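Local coordinates for major pilin backbone protein T-antigen, T13 (Streptococcus pyogenes, PDB 6BBT) that probably forms the backbone of the cell-surface pili of group A streptococci by linking subunit to subunit, and is the T antigen of serotype T13, at residues 15-20 with 24-29; 102-105 with 110-113. All blocks are in the same frame, centred on the assembly; numbering follows the deposited sequence.

Contact 1 (15-20 with 24-29)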
# COMPACT_ATOMS: atom_id res chain seq x y z
N LYS A 15 8.47 10.98 -1.06
CA LYS A 15 7.86 9.77 -0.59
C LYS A 15 8.57 8.62 -1.25
O LYS A 15 8.68 8.60 -2.47
CB LYS A 15 6.38 9.73 -0.97
CG LYS A 15 5.67 8.44 -0.62
CD LYS A 15 5.66 8.15 0.87
CE LYS A 15 4.96 6.84 1.18
NZ LYS A 15 4.83 6.56 2.63
N SER A 16 9.04 7.67 -0.46
CA SER A 16 9.60 6.43 -0.98
C SER A 16 8.74 5.28 -0.53
O SER A 16 8.44 5.15 0.66
CB SER A 16 11.03 6.22 -0.50
OG SER A 16 11.85 7.28 -0.96
N MET A 17 8.29 4.47 -1.48
CA MET A 17 7.62 3.21 -1.17
C MET A 17 8.69 2.12 -1.28
O MET A 17 9.38 2.06 -2.29
CB MET A 17 6.49 2.92 -2.15
CG MET A 17 5.74 1.64 -1.86
SD MET A 17 4.68 1.83 -0.42
CE MET A 17 3.07 2.09 -1.20
N ILE A 18 8.82 1.30 -0.25
CA ILE A 18 9.73 0.16 -0.28
C ILE A 18 9.16 -0.80 -1.33
O ILE A 18 8.01 -1.25 -1.20
CB ILE A 18 9.85 -0.54 1.09
CG1 ILE A 18 10.42 0.42 2.16
CG2 ILE A 18 10.68 -1.83 1.00
CD1 ILE A 18 11.76 1.05 1.81
N TYR A 19 9.93 -1.03 -2.39
CA TYR A 19 9.50 -1.85 -3.51
C TYR A 19 10.71 -2.44 -4.22
O TYR A 19 11.49 -1.71 -4.82
CB TYR A 19 8.71 -1.00 -4.49
CG TYR A 19 8.02 -1.78 -5.57
CD1 TYR A 19 6.71 -2.29 -5.40
CD2 TYR A 19 8.66 -2.03 -6.78
CE1 TYR A 19 6.09 -3.03 -6.42
CE2 TYR A 19 8.05 -2.75 -7.78
CZ TYR A 19 6.77 -3.24 -7.62
OH TYR A 19 6.22 -3.96 -8.66
N THR A 20 10.84 -3.76 -4.16
CA THR A 20 12.04 -4.43 -4.66
C THR A 20 11.77 -5.54 -5.68
O THR A 20 12.72 -6.17 -6.16
CB THR A 20 12.86 -5.01 -3.51
OG1 THR A 20 12.08 -5.97 -2.80
CG2 THR A 20 13.30 -3.88 -2.55
N ILE A 24 5.35 -8.01 -7.96
CA ILE A 24 4.36 -7.57 -6.98
C ILE A 24 3.61 -6.36 -7.53
O ILE A 24 4.22 -5.45 -8.16
CB ILE A 24 5.04 -7.27 -5.63
CG1 ILE A 24 5.55 -8.60 -5.03
CG2 ILE A 24 4.08 -6.56 -4.67
CD1 ILE A 24 6.39 -8.43 -3.80
N LEU A 25 2.30 -6.35 -7.32
CA LEU A 25 1.48 -5.20 -7.76
C LEU A 25 1.56 -4.07 -6.73
O LEU A 25 1.16 -4.26 -5.59
CB LEU A 25 0.02 -5.60 -7.93
CG LEU A 25 -0.39 -6.46 -9.10
CD1 LEU A 25 -1.91 -6.55 -9.15
CD2 LEU A 25 0.18 -5.88 -10.40
N MET A 26 2.08 -2.92 -7.14
CA MET A 26 2.01 -1.68 -6.32
C MET A 26 0.52 -1.34 -6.06
O MET A 26 -0.28 -1.36 -7.02
CB MET A 26 2.68 -0.52 -7.07
CG MET A 26 2.72 0.82 -6.34
SD MET A 26 4.02 0.84 -5.08
CE MET A 26 5.47 1.10 -6.11
N PRO A 27 0.14 -1.06 -4.80
CA PRO A 27 -1.24 -0.63 -4.59
C PRO A 27 -1.58 0.71 -5.28
O PRO A 27 -0.76 1.62 -5.30
CB PRO A 27 -1.36 -0.51 -3.06
CG PRO A 27 0.03 -0.43 -2.54
CD PRO A 27 0.88 -1.20 -3.52
N LYS A 28 -2.78 0.80 -5.82
CA LYS A 28 -3.30 2.07 -6.31
C LYS A 28 -3.84 2.87 -5.12
O LYS A 28 -4.90 2.56 -4.59
CB LYS A 28 -4.36 1.88 -7.39
CG LYS A 28 -4.77 3.20 -8.04
CD LYS A 28 -5.97 3.08 -8.95
CE LYS A 28 -6.50 4.46 -9.27
NZ LYS A 28 -7.71 4.32 -10.12
N THR A 29 -3.09 3.88 -4.69
CA THR A 29 -3.43 4.61 -3.47
C THR A 29 -2.75 5.97 -3.43
O THR A 29 -1.92 6.28 -4.29
CB THR A 29 -3.05 3.78 -2.21
OG1 THR A 29 -3.70 4.32 -1.05
CG2 THR A 29 -1.55 3.74 -2.00

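Contact 2 (102-105 with 110-113)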
# COMPACT_ATOMS: atom_id res chain seq x y z
N GLN A 102 -0.43 11.34 6.97
CA GLN A 102 -1.66 10.73 7.43
C GLN A 102 -1.62 9.20 7.34
O GLN A 102 -1.20 8.63 6.31
CB GLN A 102 -2.79 11.28 6.55
CG GLN A 102 -4.18 10.84 6.89
CD GLN A 102 -5.20 11.63 6.08
OE1 GLN A 102 -5.46 11.35 4.90
NE2 GLN A 102 -5.75 12.66 6.71
N ASN A 103 -2.04 8.54 8.41
CA ASN A 103 -2.27 7.11 8.38
C ASN A 103 -3.68 6.82 7.87
O ASN A 103 -4.66 6.94 8.60
CB ASN A 103 -2.03 6.49 9.75
CG ASN A 103 -1.96 4.98 9.70
OD1 ASN A 103 -2.79 4.32 9.06
ND2 ASN A 103 -0.98 4.42 10.38
N ASP A 104 -3.78 6.44 6.59
CA ASP A 104 -5.11 6.18 5.99
C ASP A 104 -5.68 4.82 6.35
O ASP A 104 -6.83 4.55 6.01
CB ASP A 104 -5.05 6.33 4.48
CG ASP A 104 -4.64 7.72 4.05
OD1 ASP A 104 -5.09 8.70 4.68
OD2 ASP A 104 -3.89 7.83 3.07
N GLY A 105 -4.90 3.94 6.97
CA GLY A 105 -5.39 2.65 7.44
C GLY A 105 -5.80 1.64 6.36
O GLY A 105 -6.58 0.74 6.63
N GLN A 110 1.84 -0.11 5.42
CA GLN A 110 2.51 0.39 6.62
C GLN A 110 2.91 1.85 6.37
O GLN A 110 3.68 2.15 5.45
CB GLN A 110 3.73 -0.46 6.94
CG GLN A 110 3.40 -1.92 7.26
CD GLN A 110 3.20 -2.81 6.01
OE1 GLN A 110 4.12 -2.97 5.19
NE2 GLN A 110 2.02 -3.41 5.88
N TYR A 111 2.37 2.75 7.20
CA TYR A 111 2.52 4.21 7.06
C TYR A 111 3.64 4.78 7.94
O TYR A 111 3.83 4.33 9.05
CB TYR A 111 1.20 4.90 7.43
CG TYR A 111 0.10 4.59 6.45
CD1 TYR A 111 -0.66 3.43 6.59
CD2 TYR A 111 -0.17 5.43 5.39
CE1 TYR A 111 -1.67 3.14 5.70
CE2 TYR A 111 -1.17 5.14 4.47
CZ TYR A 111 -1.91 3.99 4.63
OH TYR A 111 -2.91 3.67 3.74
N ASP A 112 4.36 5.76 7.43
CA ASP A 112 5.46 6.37 8.16
C ASP A 112 4.88 7.33 9.21
O ASP A 112 4.21 8.31 8.87
CB ASP A 112 6.35 7.12 7.19
CG ASP A 112 7.66 7.58 7.81
OD1 ASP A 112 7.79 7.63 9.06
OD2 ASP A 112 8.58 7.88 7.03
N GLY A 113 5.10 7.01 10.48
CA GLY A 113 4.65 7.84 11.60
C GLY A 113 5.57 8.99 12.02
O GLY A 113 5.25 9.69 13.00
O HOH W 1 0.83 1.65 9.70
O HOH W 2 -2.90 5.07 1.56

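Contact 1 (15-20 with 24-29)
Tyr-19, in the loop that follows strand 10-17, reaches across to Ile-24 and Met-26 in the loop that leads to strand 29-37. Its CG stands anti to the backbone N (chi1 -171°), which carries the ring out alongside Met-26, as far as Ile-24. Tyr-19 CB lies 4.2 Å from Met-26 CE. Met-26 CE also sits over one face, 4.1 Å from the centroid of the Tyr-19 ring, as a CH-pi contact. It comes nearest at CD1, with Tyr-19 CD1 to Met-26 CE 3.7 Å. Met-26 SD is oblique to the ring, so the methionine makes a Met-aromatic contact led by its methyl. Farther out, Tyr-19 CE1 passes Ile-24 CG2 at 4.4 Å. At the tip, Tyr-19 OH donates a short hydrogen bond of 2.5 Å to Ile-24 O. The carbonyl oxygen lies at the ring edge, and the hydroxyl lies in the carbonyl plane with a C=O...O angle of 154°. The methyl over the face and the bond at the hydroxyl both restrain the ring. Met-17 and Met-26 run antiparallel side by side, with Met-17 CG 3.7 Å from Met-26 SD. Beyond them Met-17 CE meets the Pro-27 ring at CG. The contact is buried and mostly apolar, and it closes the loop between strands 10-17 and 29-37. Tyr-67 of strand 62-67 touches both methionines, and Phe-31 of strand 29-37 touches Met-17. Strand 148-166 pairs in parallel with strand 10-17. Its Phe-154 packs on Ile-24, and its Asn-152 is covalently linked to Lys-15 NZ.

Contact 2 (102-105 with 110-113)
Tyr-111 lays one face of its ring against the backbone of residues 102-105. The two segments belong to the excursion between strands 93-101 and 116-123 of the Spy0128-like isopeptide domain, with the short strand 109-110 between them. The close packing is all on this ring. Asn-103 CA stands over the face as a CH-pi contact, 4.2 Å from the centroid of the Tyr-111 ring. Asp-104 N lies over the same face, 3.6 Å above the plane of the Tyr-111 ring and offset toward the rim. The Asn-103 side chain runs at about a right angle to that of Tyr-111, and its amide plane is tilted 36° from the ring. Asn-103 OD1 is 3.4 Å from Tyr-111 CD1. That oxygen also takes a weak hydrogen bond from Gly-105 N within its own segment. With chi1 at -168°, the amide swings over beside the ring root, where ND2 passes Tyr-111 CB.

The outer side is looser and uses water. No residue in contact here is buried. One water accepts from Tyr-111 N and, weakly, from Asn-103 ND2, so it bridges the two segments near the backbone. Asp-104 meets the hydroxyl end through its CB, and its carboxylate plane stands 79° from the ring. A second water lies in the ring plane at its edge. It donates to Asp-104 OD2 at 3.3 Å and sits 2.6 Å from Tyr-111 OH.

How the contacts relate
Both contacts lie in the isopeptide domain, with centres about 14 Å apart and their nearest atoms about 5 Å apart. Contact 1 is core and contact 2 is surface. Each turns on a tyrosine with one face covered, but the covers differ. A methionine methyl lies on the buried ring, while backbone atoms, an alpha carbon and an amide nitrogen, lie over the outer ring. The buried hydroxyl bonds directly to a carbonyl, whereas the outer one meets a carboxylate through water. The two contacts share surroundings near the intramolecular bond. Lys-15 of contact 1 is joined to Asn-152 and hydrogen-bonded to Glu-101, and Asp-112 N of contact 2 bonds to the side chains of both.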